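Local coordinates for protein S-adenosylmethionine-dependent methyltransferase (Clostridium acetobutylicum, PDB 1Y8C) that probably transfers a methyl group from S-adenosylmethionine to an acceptor, as Rossmann-like methyltransferases of its family do, at residues K21-F26 with D224-K229; V37-L42 with K58-W63; D43-T48 with I105-D110; F140-Y145 with I238-K243. All blocks are in the same frame, centred on the assembly; numbering follows the deposited sequence.

In the fold
Near the N terminus, helix 20-32 supplies the first half of contact 1, whose partner, the loop 224-229, lies almost 200 residues further on; contacts 2 and 3 are nested inside the long loop it closes. Contact 2 joins the neighbouring parallel strands 40-44 and 61-65, the two strands of a beta-alpha-beta unit with a short helix between them. Contact 3 starts from the end of the same strand 40-44 and pairs it with strand 104-107, so it crosses contact 2 along the chain. Contact 4 comes after both, adding antiparallel strand 237-244 to strand 136-143, and it crosses contact 1. Contacts 2, 3 and 4 thus all lie in one mixed sheet, and contact 1 packs a helix against a loop at its antiparallel end.

Contact 1: residues K21-F26 with D224-K229; sequences KKWSDF and DCYSNK
Trp-23 and Tyr-226 lie face against face in an offset stack, the five-membered ring of Trp-23 and the Tyr-226 ring having centroids 4.0 Å apart and planes inclined by only 12°. Between the two rings, Trp-23 CD2 and Tyr-226 CD1 come within 3.5 Å. Large flat residues suit this interface because helix and loop can then exchange broad apolar surfaces without any hydrogen bond between the two segments. Phe-26 completes the tight side: with its CG anti to the backbone N (chi1 175°), the ring lies over the peptide that links Tyr-226 to Ser-227, and Ser-227 N stands 3.4 Å from Phe-26 CE1 over the ring face. In the Rossmann-like fold this contact packs helix 20-32 onto the loop between strands 217-224 and 237-244, the antiparallel end of the sheet. The hydroxyl of Tyr-226 passes beyond the stack to a hydrogen bond with Asp-141. Contacts are looser toward solvent. There Lys-22 extends its chain past the loop, with CE 3.5 Å from Tyr-226 O, while its long flexible chain lets the charged end remain exposed. Cys-225 SG approaches the Trp-23 ring obliquely, 4.2 Å from NE1.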
loop_
_atom_site.group_PDB
_atom_site.type_symbol
_atom_site.label_atom_id
_atom_site.label_comp_id
_atom_site.label_asym_id
_atom_site.label_seq_id
_atom_site.Cartn_x
_atom_site.Cartn_y
_atom_site.Cartn_z
ATOM N N LYS A 21 -1.826 -12.789 3.954
ATOM C CA LYS A 21 -1.308 -13.479 5.135
ATOM C C LYS A 21 0.211 -13.377 5.215
ATOM O O LYS A 21 0.755 -13.050 6.276
ATOM C CB LYS A 21 -1.737 -14.955 5.134
ATOM C CG LYS A 21 -3.244 -15.162 5.355
ATOM C CD LYS A 21 -3.753 -16.510 4.799
ATOM C CE LYS A 21 -5.299 -16.610 4.800
ATOM N NZ LYS A 21 -5.943 -16.451 6.160
ATOM N N LYS A 22 0.899 -13.634 4.103
ATOM C CA LYS A 22 2.349 -13.556 4.127
ATOM C C LYS A 22 2.807 -12.187 4.635
ATOM O O LYS A 22 3.596 -12.097 5.578
ATOM C CB LYS A 22 2.938 -13.801 2.745
ATOM C CG LYS A 22 4.434 -13.546 2.714
ATOM C CD LYS A 22 4.989 -13.552 1.312
ATOM C CE LYS A 22 6.471 -13.204 1.332
ATOM N NZ LYS A 22 7.053 -13.098 -0.033
ATOM N N TRP A 23 2.301 -11.125 4.018
ATOM C CA TRP A 23 2.679 -9.778 4.416
ATOM C C TRP A 23 2.278 -9.490 5.860
ATOM O O TRP A 23 3.102 -9.028 6.660
ATOM C CB TRP A 23 2.054 -8.736 3.479
ATOM C CG TRP A 23 2.596 -8.755 2.075
ATOM C CD1 TRP A 23 3.346 -9.739 1.494
ATOM C CD2 TRP A 23 2.375 -7.769 1.056
ATOM N NE1 TRP A 23 3.602 -9.430 0.177
ATOM C CE2 TRP A 23 3.016 -8.224 -0.119
ATOM C CE3 TRP A 23 1.692 -6.541 1.018
ATOM C CZ2 TRP A 23 2.999 -7.502 -1.318
ATOM C CZ3 TRP A 23 1.671 -5.819 -0.173
ATOM C CH2 TRP A 23 2.322 -6.304 -1.326
ATOM N N SER A 24 1.026 -9.759 6.208
ATOM C CA SER A 24 0.603 -9.496 7.574
ATOM C C SER A 24 1.484 -10.250 8.571
ATOM O O SER A 24 1.937 -9.669 9.552
ATOM C CB SER A 24 -0.888 -9.832 7.771
ATOM O OG SER A 24 -1.227 -11.094 7.241
ATOM N N ASP A 25 1.757 -11.528 8.316
ATOM C CA ASP A 25 2.605 -12.300 9.230
ATOM C C ASP A 25 3.986 -11.675 9.312
ATOM O O ASP A 25 4.545 -11.533 10.403
ATOM C CB ASP A 25 2.737 -13.751 8.769
ATOM C CG ASP A 25 1.413 -14.498 8.821
ATOM O OD1 ASP A 25 0.390 -13.875 9.224
ATOM O OD2 ASP A 25 1.391 -15.699 8.461
ATOM N N PHE A 26 4.544 -11.310 8.161
ATOM C CA PHE A 26 5.858 -10.691 8.153
ATOM C C PHE A 26 5.825 -9.440 9.024
ATOM O O PHE A 26 6.757 -9.184 9.789
ATOM C CB PHE A 26 6.281 -10.282 6.743
ATOM C CG PHE A 26 7.594 -9.536 6.706
ATOM C CD1 PHE A 26 8.803 -10.215 6.832
ATOM C CD2 PHE A 26 7.623 -8.158 6.542
ATOM C CE1 PHE A 26 10.024 -9.536 6.804
ATOM C CE2 PHE A 26 8.840 -7.459 6.513
ATOM C CZ PHE A 26 10.041 -8.155 6.639
ATOM N N ASP A 224 13.461 -7.163 0.748
ATOM C CA ASP A 224 12.816 -7.466 -0.520
ATOM C C ASP A 224 11.424 -8.045 -0.317
ATOM O O ASP A 224 11.253 -9.111 0.267
ATOM C CB ASP A 224 13.658 -8.463 -1.316
ATOM C CG ASP A 224 13.151 -8.655 -2.735
ATOM O OD1 ASP A 224 11.935 -8.895 -2.927
ATOM O OD2 ASP A 224 13.984 -8.582 -3.670
ATOM N N CYS A 225 10.435 -7.321 -0.816
ATOM C CA CYS A 225 9.047 -7.725 -0.744
ATOM C C CYS A 225 8.630 -8.572 0.457
ATOM O O CYS A 225 8.401 -9.774 0.332
ATOM C CB CYS A 225 8.679 -8.451 -2.026
ATOM S SG CYS A 225 6.917 -8.702 -2.232
ATOM N N TYR A 226 8.519 -7.916 1.610
ATOM C CA TYR A 226 8.100 -8.525 2.874
ATOM C C TYR A 226 8.732 -9.877 3.242
ATOM O O TYR A 226 8.048 -10.883 3.409
ATOM C CB TYR A 226 6.566 -8.636 2.902
ATOM C CG TYR A 226 5.858 -7.297 2.811
ATOM C CD1 TYR A 226 5.671 -6.663 1.576
ATOM C CD2 TYR A 226 5.425 -6.636 3.963
ATOM C CE1 TYR A 226 5.076 -5.402 1.493
ATOM C CE2 TYR A 226 4.836 -5.373 3.893
ATOM C CZ TYR A 226 4.665 -4.757 2.663
ATOM O OH TYR A 226 4.122 -3.487 2.614
ATOM N N SER A 227 10.048 -9.878 3.397
ATOM C CA SER A 227 10.768 -11.079 3.763
ATOM C C SER A 227 12.144 -10.641 4.224
ATOM O O SER A 227 12.530 -9.485 4.044
ATOM C CB SER A 227 10.901 -12.018 2.561
ATOM O OG SER A 227 11.846 -11.517 1.625
ATOM N N ASN A 228 12.887 -11.567 4.816
ATOM C CA ASN A 228 14.225 -11.263 5.297
ATOM C C ASN A 228 15.208 -11.046 4.157
ATOM O O ASN A 228 16.270 -10.475 4.369
ATOM C CB ASN A 228 14.730 -12.396 6.180
ATOM C CG ASN A 228 13.964 -12.506 7.482
ATOM O OD1 ASN A 228 13.895 -13.583 8.080
ATOM N ND2 ASN A 228 13.400 -11.390 7.940
ATOM N N LYS A 229 14.869 -11.502 2.956
ATOM C CA LYS A 229 15.778 -11.333 1.829
ATOM C C LYS A 229 16.195 -9.879 1.672
ATOM O O LYS A 229 15.402 -8.961 1.897
ATOM C CB LYS A 229 15.140 -11.813 0.526
ATOM C CG LYS A 229 14.755 -13.289 0.494
ATOM C CD LYS A 229 14.188 -13.669 -0.882
ATOM C CE LYS A 229 12.836 -12.997 -1.154
ATOM N NZ LYS A 229 12.397 -13.122 -2.577
#

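Contact 2: residues V37-L42 with K58-W63; sequences VFDDYL and KFKNTW
Phe-38, Tyr-41 and Phe-59 form an aromatic cluster in which the Phe-59 ring is covered from both sides. Over one face comes Phe-38, whose CD2 is 3.4 Å from Phe-59 CZ, with the two ring planes oblique at 49°. On the opposite face sits the methylene of Tyr-41, its CB 3.4 Å from Phe-59 CG in a CH-pi contact. Tyr-41 has its CG anti to the backbone N (chi1 168°), and from there its ring runs alongside Thr-62, whose methyl CG2 touches Tyr-41 CD2; the beta-branched Thr-62 suits an extended strand. Beyond, the Tyr-41 hydroxyl hydrogen-bonds to Thr-106 on the next strand.

The backbone bonds are those of parallel strands 40-44 and 61-65, the two strands of a beta-alpha-beta unit. Asn-61 N donates to Asp-39 O, Tyr-41 N to Asn-61 O at 2.9 Å and 171°, and Trp-63 N to Tyr-41 O at 2.8 Å. Before the strands pair fully, Lys-60 N makes just weak bonds to Phe-38 O and Asp-39 O.

Charge is found at the sheet's end and on the side facing away from the cluster. Asp-39 OD1 and Lys-60 NZ are 4.0 Å apart, beyond salt-bridge distance, whereas the buried Asp-40 is held by salt bridges to Lys-133 and Arg-100. Two basic partners would be expected to favour the ionised form of Asp-40, while the Tyr-41 side of the pair is packed mainly with aromatic carbon around Phe-59.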
loop_
_atom_site.group_PDB
_atom_site.type_symbol
_atom_site.label_atom_id
_atom_site.label_comp_id
_atom_site.label_asym_id
_atom_site.label_seq_id
_atom_site.Cartn_x
_atom_site.Cartn_y
_atom_site.Cartn_z
ATOM N N VAL A 37 4.136 -2.815 21.468
ATOM C CA VAL A 37 2.971 -3.004 22.311
ATOM C C VAL A 37 1.785 -2.875 21.376
ATOM O O VAL A 37 1.559 -1.814 20.799
ATOM C CB VAL A 37 2.883 -1.932 23.382
ATOM C CG1 VAL A 37 1.659 -2.176 24.228
ATOM C CG2 VAL A 37 4.148 -1.938 24.234
ATOM N N PHE A 38 1.028 -3.955 21.225
ATOM C CA PHE A 38 -0.105 -3.952 20.309
ATOM C C PHE A 38 -1.351 -3.182 20.750
ATOM O O PHE A 38 -2.454 -3.727 20.780
ATOM C CB PHE A 38 -0.470 -5.395 19.939
ATOM C CG PHE A 38 0.647 -6.137 19.238
ATOM C CD1 PHE A 38 1.770 -6.563 19.943
ATOM C CD2 PHE A 38 0.598 -6.366 17.865
ATOM C CE1 PHE A 38 2.823 -7.202 19.300
ATOM C CE2 PHE A 38 1.648 -7.005 17.211
ATOM C CZ PHE A 38 2.763 -7.422 17.932
ATOM N N ASP A 39 -1.180 -1.901 21.051
ATOM C CA ASP A 39 -2.309 -1.087 21.452
ATOM C C ASP A 39 -3.001 -0.386 20.299
ATOM O O ASP A 39 -4.197 -0.585 20.085
ATOM C CB ASP A 39 -1.887 -0.048 22.482
ATOM C CG ASP A 39 -1.691 -0.651 23.853
ATOM O OD1 ASP A 39 -2.519 -1.506 24.241
ATOM O OD2 ASP A 39 -0.724 -0.267 24.552
ATOM N N ASP A 40 -2.256 0.425 19.552
ATOM C CA ASP A 40 -2.849 1.181 18.457
ATOM C C ASP A 40 -2.241 0.974 17.076
ATOM O O ASP A 40 -1.031 1.116 16.863
ATOM C CB ASP A 40 -2.853 2.659 18.834
ATOM C CG ASP A 40 -3.669 2.919 20.079
ATOM O OD1 ASP A 40 -4.917 2.790 20.011
ATOM O OD2 ASP A 40 -3.069 3.227 21.136
ATOM N N TYR A 41 -3.128 0.653 16.137
ATOM C CA TYR A 41 -2.773 0.377 14.751
ATOM C C TYR A 41 -3.493 1.249 13.714
ATOM O O TYR A 41 -4.721 1.354 13.708
ATOM C CB TYR A 41 -3.054 -1.105 14.441
ATOM C CG TYR A 41 -3.005 -1.442 12.962
ATOM C CD1 TYR A 41 -1.859 -1.170 12.199
ATOM C CD2 TYR A 41 -4.099 -2.035 12.321
ATOM C CE1 TYR A 41 -1.799 -1.481 10.843
ATOM C CE2 TYR A 41 -4.053 -2.349 10.961
ATOM C CZ TYR A 41 -2.893 -2.068 10.230
ATOM O OH TYR A 41 -2.828 -2.369 8.889
ATOM N N LEU A 42 -2.707 1.847 12.827
ATOM C CA LEU A 42 -3.214 2.692 11.754
ATOM C C LEU A 42 -2.749 2.177 10.393
ATOM O O LEU A 42 -1.543 2.023 10.128
ATOM C CB LEU A 42 -2.713 4.129 11.916
ATOM C CG LEU A 42 -2.954 5.063 10.718
ATOM C CD1 LEU A 42 -4.419 5.478 10.686
ATOM C CD2 LEU A 42 -2.064 6.289 10.816
ATOM N N LYS A 58 -5.141 -8.092 15.883
ATOM C CA LYS A 58 -4.002 -8.222 16.777
ATOM C C LYS A 58 -3.837 -7.000 17.682
ATOM O O LYS A 58 -3.034 -7.021 18.607
ATOM C CB LYS A 58 -2.738 -8.456 15.956
ATOM C CG LYS A 58 -2.768 -9.747 15.151
ATOM C CD LYS A 58 -2.931 -10.952 16.064
ATOM C CE LYS A 58 -2.624 -12.265 15.347
ATOM N NZ LYS A 58 -3.557 -12.528 14.214
ATOM N N PHE A 59 -4.607 -5.943 17.427
ATOM C CA PHE A 59 -4.521 -4.732 18.241
ATOM C C PHE A 59 -5.799 -4.409 19.011
ATOM O O PHE A 59 -6.838 -5.047 18.818
ATOM C CB PHE A 59 -4.164 -3.534 17.364
ATOM C CG PHE A 59 -2.775 -3.581 16.820
ATOM C CD1 PHE A 59 -2.456 -4.424 15.762
ATOM C CD2 PHE A 59 -1.772 -2.794 17.385
ATOM C CE1 PHE A 59 -1.163 -4.484 15.275
ATOM C CE2 PHE A 59 -0.476 -2.846 16.905
ATOM C CZ PHE A 59 -0.164 -3.694 15.846
ATOM N N LYS A 60 -5.721 -3.410 19.888
ATOM C CA LYS A 60 -6.890 -3.005 20.658
ATOM C C LYS A 60 -7.695 -1.978 19.881
ATOM O O LYS A 60 -8.918 -2.086 19.782
ATOM C CB LYS A 60 -6.490 -2.396 22.001
ATOM C CG LYS A 60 -5.660 -3.298 22.898
ATOM C CD LYS A 60 -5.864 -2.924 24.373
ATOM C CE LYS A 60 -5.614 -1.427 24.627
ATOM N NZ LYS A 60 -6.118 -0.938 25.955
ATOM N N ASN A 61 -7.004 -0.977 19.338
ATOM C CA ASN A 61 -7.667 0.074 18.572
ATOM C C ASN A 61 -7.064 0.195 17.181
ATOM O O ASN A 61 -5.842 0.256 17.023
ATOM C CB ASN A 61 -7.556 1.420 19.294
ATOM C CG ASN A 61 -7.862 1.316 20.777
ATOM O OD1 ASN A 61 -6.979 1.490 21.623
ATOM N ND2 ASN A 61 -9.117 1.027 21.102
ATOM N N THR A 62 -7.930 0.248 16.175
ATOM C CA THR A 62 -7.482 0.352 14.800
ATOM C C THR A 62 -8.134 1.499 14.039
ATOM O O THR A 62 -9.314 1.800 14.217
ATOM C CB THR A 62 -7.767 -0.956 14.022
ATOM O OG1 THR A 62 -7.151 -2.060 14.693
ATOM C CG2 THR A 62 -7.225 -0.869 12.609
ATOM N N TRP A 63 -7.339 2.138 13.190
ATOM C CA TRP A 63 -7.804 3.220 12.341
ATOM C C TRP A 63 -7.411 2.879 10.913
ATOM O O TRP A 63 -6.275 2.483 10.648
ATOM C CB TRP A 63 -7.166 4.537 12.740
ATOM C CG TRP A 63 -7.780 5.149 13.921
ATOM C CD1 TRP A 63 -7.642 4.754 15.219
ATOM C CD2 TRP A 63 -8.635 6.290 13.933
ATOM N NE1 TRP A 63 -8.354 5.589 16.048
ATOM C CE2 TRP A 63 -8.970 6.543 15.285
ATOM C CE3 TRP A 63 -9.140 7.134 12.937
ATOM C CZ2 TRP A 63 -9.806 7.598 15.662
ATOM C CZ3 TRP A 63 -9.969 8.185 13.311
ATOM C CH2 TRP A 63 -10.289 8.412 14.664
#

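Contact 3: residues D43-T48 with I105-D110; sequences DLACGT and ITCCLD
Ile-105 touches Leu-44 near the centre of the molecule, where strands 40-44 and 104-107 run parallel side by side in the Rossmann-like sheet of the methyltransferase domain. After strand 40-44 the chain turns through Ala-45, Cys-46 and Gly-47, the glycine-containing loop that in relatives generally borders the S-adenosylmethionine site; its sequence here, Asp-Leu-Ala-Cys-Gly-Thr, is consistent with that role. Ile-105 offers its CG2 branch to Leu-44 CD1 at 3.9 Å, and both residues also pack against helix 118-129, an apolar layer suited to branched aliphatic side chains.

Thr-106 does the polar work. Its carbonyl O receives Leu-44 N at 2.8 Å, with an N-H...O angle of 152°. Its side chain leaves on the other side of the sheet, where OG1 takes the rotamer between the backbone N and the carbonyl carbon (chi1 60°) and gives its proton to Asp-43. Threonine suits this buried position because a compact beta-branched residue also carries a hydroxyl.

Cys-107, the last residue of its strand, is small enough to lie against the loop: its SG comes 4.3 Å from Ala-45 CB, and its CB 4.2 Å from Leu-44 CB. From Cys-108 the chain diverges from 43-48, and Asp-110 turns to salt bridges with Arg-15 and Arg-237.

The carboxylate of Asp-43 is gripped twice, OD2 by Thr-52 and OD1 by Thr-106 OG1, which approaches to 2.6 Å from above the carboxylate plane, 53° out of it.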
loop_
_atom_site.group_PDB
_atom_site.type_symbol
_atom_site.label_atom_id
_atom_site.label_comp_id
_atom_site.label_asym_id
_atom_site.label_seq_id
_atom_site.Cartn_x
_atom_site.Cartn_y
_atom_site.Cartn_z
ATOM N N ASP A 43 -3.708 1.922 9.521
ATOM C CA ASP A 43 -3.378 1.471 8.186
ATOM C C ASP A 43 -3.797 2.560 7.197
ATOM O O ASP A 43 -4.983 2.846 7.047
ATOM C CB ASP A 43 -4.098 0.161 7.890
ATOM C CG ASP A 43 -3.793 -0.359 6.515
ATOM O OD1 ASP A 43 -2.689 -0.045 6.005
ATOM O OD2 ASP A 43 -4.645 -1.081 5.948
ATOM N N LEU A 44 -2.813 3.179 6.551
ATOM C CA LEU A 44 -3.051 4.239 5.568
ATOM C C LEU A 44 -3.253 3.607 4.206
ATOM O O LEU A 44 -2.495 2.721 3.825
ATOM C CB LEU A 44 -1.842 5.161 5.467
ATOM C CG LEU A 44 -1.404 5.901 6.714
ATOM C CD1 LEU A 44 0.006 6.443 6.510
ATOM C CD2 LEU A 44 -2.392 7.008 7.011
ATOM N N ALA A 45 -4.240 4.076 3.459
ATOM C CA ALA A 45 -4.499 3.514 2.139
ATOM C C ALA A 45 -4.943 2.073 2.344
ATOM O O ALA A 45 -4.447 1.154 1.689
ATOM C CB ALA A 45 -3.233 3.554 1.292
ATOM N N CYS A 46 -5.876 1.883 3.269
ATOM C CA CYS A 46 -6.380 0.557 3.572
ATOM C C CYS A 46 -7.162 -0.095 2.429
ATOM O O CYS A 46 -7.433 -1.292 2.477
ATOM C CB CYS A 46 -7.266 0.626 4.811
ATOM S SG CYS A 46 -8.754 1.581 4.555
ATOM N N GLY A 47 -7.532 0.679 1.415
ATOM C CA GLY A 47 -8.289 0.114 0.313
ATOM C C GLY A 47 -9.555 -0.558 0.801
ATOM O O GLY A 47 -10.310 0.037 1.568
ATOM N N THR A 48 -9.801 -1.793 0.373
ATOM C CA THR A 48 -10.988 -2.517 0.835
ATOM C C THR A 48 -10.689 -3.349 2.081
ATOM O O THR A 48 -11.424 -4.274 2.394
ATOM C CB THR A 48 -11.542 -3.465 -0.238
ATOM O OG1 THR A 48 -10.528 -4.414 -0.594
ATOM C CG2 THR A 48 -11.981 -2.677 -1.456
ATOM N N ILE A 105 2.133 1.650 12.046
ATOM C CA ILE A 105 1.493 2.341 10.937
ATOM C C ILE A 105 1.898 1.588 9.675
ATOM O O ILE A 105 3.083 1.294 9.475
ATOM C CB ILE A 105 1.961 3.824 10.822
ATOM C CG1 ILE A 105 1.511 4.614 12.059
ATOM C CG2 ILE A 105 1.392 4.460 9.570
ATOM C CD1 ILE A 105 2.017 6.047 12.105
ATOM N N THR A 106 0.915 1.237 8.849
ATOM C CA THR A 106 1.213 0.539 7.599
ATOM C C THR A 106 0.674 1.258 6.380
ATOM O O THR A 106 -0.360 1.921 6.415
ATOM C CB THR A 106 0.623 -0.899 7.513
ATOM O OG1 THR A 106 -0.805 -0.848 7.635
ATOM C CG2 THR A 106 1.214 -1.793 8.565
ATOM N N CYS A 107 1.396 1.106 5.287
ATOM C CA CYS A 107 0.989 1.690 4.027
ATOM C C CYS A 107 1.610 0.785 2.988
ATOM O O CYS A 107 2.788 0.921 2.639
ATOM C CB CYS A 107 1.508 3.112 3.898
ATOM S SG CYS A 107 0.917 3.899 2.420
ATOM N N CYS A 108 0.801 -0.150 2.509
ATOM C CA CYS A 108 1.257 -1.147 1.551
ATOM C C CYS A 108 0.707 -1.004 0.126
ATOM O O CYS A 108 0.116 0.024 -0.227
ATOM C CB CYS A 108 0.912 -2.529 2.114
ATOM S SG CYS A 108 1.412 -2.714 3.873
ATOM N N LEU A 109 0.925 -2.039 -0.687
ATOM C CA LEU A 109 0.447 -2.081 -2.067
ATOM C C LEU A 109 0.878 -0.880 -2.886
ATOM O O LEU A 109 0.070 -0.273 -3.587
ATOM C CB LEU A 109 -1.076 -2.183 -2.083
ATOM C CG LEU A 109 -1.650 -3.439 -1.421
ATOM C CD1 LEU A 109 -3.163 -3.352 -1.363
ATOM C CD2 LEU A 109 -1.206 -4.670 -2.221
ATOM N N ASP A 110 2.159 -0.552 -2.800
ATOM C CA ASP A 110 2.746 0.574 -3.522
ATOM C C ASP A 110 1.960 1.884 -3.495
ATOM O O ASP A 110 2.063 2.687 -4.426
ATOM C CB ASP A 110 3.089 0.186 -4.988
ATOM C CG ASP A 110 2.004 -0.656 -5.669
ATOM O OD1 ASP A 110 1.902 -1.861 -5.373
ATOM O OD2 ASP A 110 1.257 -0.121 -6.513
#

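Contact 4: residues F140-Y145 with I238-K243; sequences FDINSY and ITYLVK
Phe-140 and Tyr-240 form an antiparallel hydrogen-bonded pair, with Tyr-240 N donating to Phe-140 O at 2.9 Å and Phe-140 N returning a longer bond of 3.2 Å to Tyr-240 O. Ile-142 and Ile-238 repeat the pattern, Ile-238 N reaching Ile-142 O at 3.0 Å. Between them Asp-141 and Thr-239 make a non-hydrogen-bonded pair. The N-to-C directions of the short segments 140-143 and 238-243 differ by 150°, antiparallel with a marked twist.

On the face that carries Phe-140, the packing is apolar. Phe-140 CG lies between the backbone N and the carbonyl carbon (chi1 72°), which swings the ring across to Tyr-240; Tyr-240 CB sits over its face, 3.5 Å from Phe-140 CE2. The two rings are nearly parallel, at 8°, but slid so far apart that they barely overlap. Ile-142 CG1 meets Ile-238 CB at 4.2 Å, and the apolar branches of Ile-238 suit the layer beneath helix 205-214. The Asp-141/Thr-239 pair puts polar groups on the other face: Asp-141 OD1 forms a salt bridge with Arg-237 and accepts a hydrogen bond from Asp-110 N, while Thr-239 OG1 bonds to Tyr-226 N.

Helix 205-214 covers Ile-238 and Tyr-240, the latter bonding through its hydroxyl to Glu-209, while strands 104-107 and 217-224 flank the pair in the sheet.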
loop_
_atom_site.group_PDB
_atom_site.type_symbol
_atom_site.label_atom_id
_atom_site.label_comp_id
_atom_site.label_asym_id
_atom_site.label_seq_id
_atom_site.Cartn_x
_atom_site.Cartn_y
_atom_site.Cartn_z
ATOM N N PHE A 140 6.033 0.337 5.196
ATOM C CA PHE A 140 5.432 0.665 3.907
ATOM C C PHE A 140 6.271 0.084 2.778
ATOM O O PHE A 140 7.457 -0.188 2.959
ATOM C CB PHE A 140 5.336 2.182 3.734
ATOM C CG PHE A 140 6.664 2.859 3.500
ATOM C CD1 PHE A 140 7.083 3.177 2.214
ATOM C CD2 PHE A 140 7.490 3.198 4.568
ATOM C CE1 PHE A 140 8.301 3.828 1.998
ATOM C CE2 PHE A 140 8.719 3.854 4.355
ATOM C CZ PHE A 140 9.122 4.168 3.072
ATOM N N ASP A 141 5.664 -0.114 1.612
ATOM C CA ASP A 141 6.419 -0.641 0.488
ATOM C C ASP A 141 6.243 0.224 -0.729
ATOM O O ASP A 141 5.324 1.035 -0.802
ATOM C CB ASP A 141 5.984 -2.066 0.150
ATOM C CG ASP A 141 4.586 -2.128 -0.426
ATOM O OD1 ASP A 141 4.380 -1.678 -1.576
ATOM O OD2 ASP A 141 3.688 -2.632 0.277
ATOM N N ILE A 142 7.137 0.043 -1.689
ATOM C CA ILE A 142 7.066 0.790 -2.928
ATOM C C ILE A 142 7.491 -0.113 -4.067
ATOM O O ILE A 142 8.142 -1.140 -3.856
ATOM C CB ILE A 142 8.012 2.000 -2.922
ATOM C CG1 ILE A 142 9.470 1.522 -2.944
ATOM C CG2 ILE A 142 7.727 2.872 -1.704
ATOM C CD1 ILE A 142 10.483 2.638 -3.134
ATOM N N ASN A 143 7.089 0.254 -5.276
ATOM C CA ASN A 143 7.505 -0.505 -6.433
ATOM C C ASN A 143 8.874 0.088 -6.672
ATOM O O ASN A 143 9.067 1.303 -6.538
ATOM C CB ASN A 143 6.585 -0.268 -7.626
ATOM C CG ASN A 143 5.379 -1.199 -7.623
ATOM O OD1 ASN A 143 5.500 -2.387 -7.328
ATOM N ND2 ASN A 143 4.213 -0.667 -7.963
ATOM N N SER A 144 9.831 -0.776 -6.980
ATOM C CA SER A 144 11.201 -0.349 -7.196
ATOM C C SER A 144 11.325 0.470 -8.463
ATOM O O SER A 144 10.478 0.406 -9.357
ATOM C CB SER A 144 12.105 -1.555 -7.300
ATOM O OG SER A 144 11.800 -2.280 -8.472
ATOM N N TYR A 145 12.392 1.247 -8.538
ATOM C CA TYR A 145 12.633 2.080 -9.703
ATOM C C TYR A 145 12.801 1.192 -10.933
ATOM O O TYR A 145 12.401 1.563 -12.028
ATOM C CB TYR A 145 13.901 2.906 -9.498
ATOM C CG TYR A 145 14.138 3.891 -10.601
ATOM C CD1 TYR A 145 13.615 5.189 -10.529
ATOM C CD2 TYR A 145 14.835 3.517 -11.747
ATOM C CE1 TYR A 145 13.781 6.088 -11.577
ATOM C CE2 TYR A 145 15.004 4.403 -12.797
ATOM C CZ TYR A 145 14.478 5.683 -12.712
ATOM O OH TYR A 145 14.651 6.553 -13.761
ATOM N N ILE A 238 10.156 -3.080 -2.684
ATOM C CA ILE A 238 10.949 -2.846 -1.501
ATOM C C ILE A 238 10.119 -2.535 -0.265
ATOM O O ILE A 238 9.259 -1.652 -0.282
ATOM C CB ILE A 238 11.950 -1.699 -1.753
ATOM C CG1 ILE A 238 12.906 -2.105 -2.885
ATOM C CG2 ILE A 238 12.683 -1.364 -0.468
ATOM C CD1 ILE A 238 13.844 -1.019 -3.387
ATOM N N THR A 239 10.363 -3.274 0.813
ATOM C CA THR A 239 9.629 -3.017 2.043
ATOM C C THR A 239 10.512 -2.327 3.067
ATOM O O THR A 239 11.510 -2.881 3.506
ATOM C CB THR A 239 9.078 -4.300 2.659
ATOM O OG1 THR A 239 8.083 -4.869 1.789
ATOM C CG2 THR A 239 8.442 -3.985 4.013
ATOM N N TYR A 240 10.145 -1.102 3.420
ATOM C CA TYR A 240 10.886 -0.333 4.405
ATOM C C TYR A 240 10.259 -0.470 5.788
ATOM O O TYR A 240 9.035 -0.582 5.943
ATOM C CB TYR A 240 10.899 1.152 4.058
ATOM C CG TYR A 240 11.881 1.566 2.987
ATOM C CD1 TYR A 240 11.515 1.573 1.637
ATOM C CD2 TYR A 240 13.165 1.992 3.325
ATOM C CE1 TYR A 240 12.396 1.999 0.651
ATOM C CE2 TYR A 240 14.061 2.420 2.349
ATOM C CZ TYR A 240 13.664 2.422 1.012
ATOM O OH TYR A 240 14.547 2.869 0.059
ATOM N N LEU A 241 11.121 -0.446 6.794
ATOM C CA LEU A 241 10.703 -0.530 8.180
ATOM C C LEU A 241 11.422 0.602 8.909
ATOM O O LEU A 241 12.639 0.580 9.051
ATOM C CB LEU A 241 11.117 -1.868 8.757
ATOM C CG LEU A 241 10.106 -2.342 9.790
ATOM C CD1 LEU A 241 9.738 -3.790 9.484
ATOM C CD2 LEU A 241 10.667 -2.178 11.197
ATOM N N VAL A 242 10.661 1.594 9.368
ATOM C CA VAL A 242 11.248 2.738 10.049
ATOM C C VAL A 242 10.593 3.064 11.389
ATOM O O VAL A 242 9.541 2.515 11.739
ATOM C CB VAL A 242 11.186 3.993 9.144
ATOM C CG1 VAL A 242 11.547 3.614 7.716
ATOM C CG2 VAL A 242 9.802 4.620 9.207
ATOM N N LYS A 243 11.237 3.966 12.129
ATOM C CA LYS A 243 10.752 4.414 13.431
ATOM C C LYS A 243 11.159 5.864 13.665
ATOM O O LYS A 243 11.935 6.433 12.894
ATOM C CB LYS A 243 11.315 3.550 14.566
ATOM C CG LYS A 243 12.822 3.569 14.690
ATOM C CD LYS A 243 13.270 3.260 16.113
ATOM C CE LYS A 243 12.707 1.932 16.638
ATOM N NZ LYS A 243 11.376 2.048 17.330
#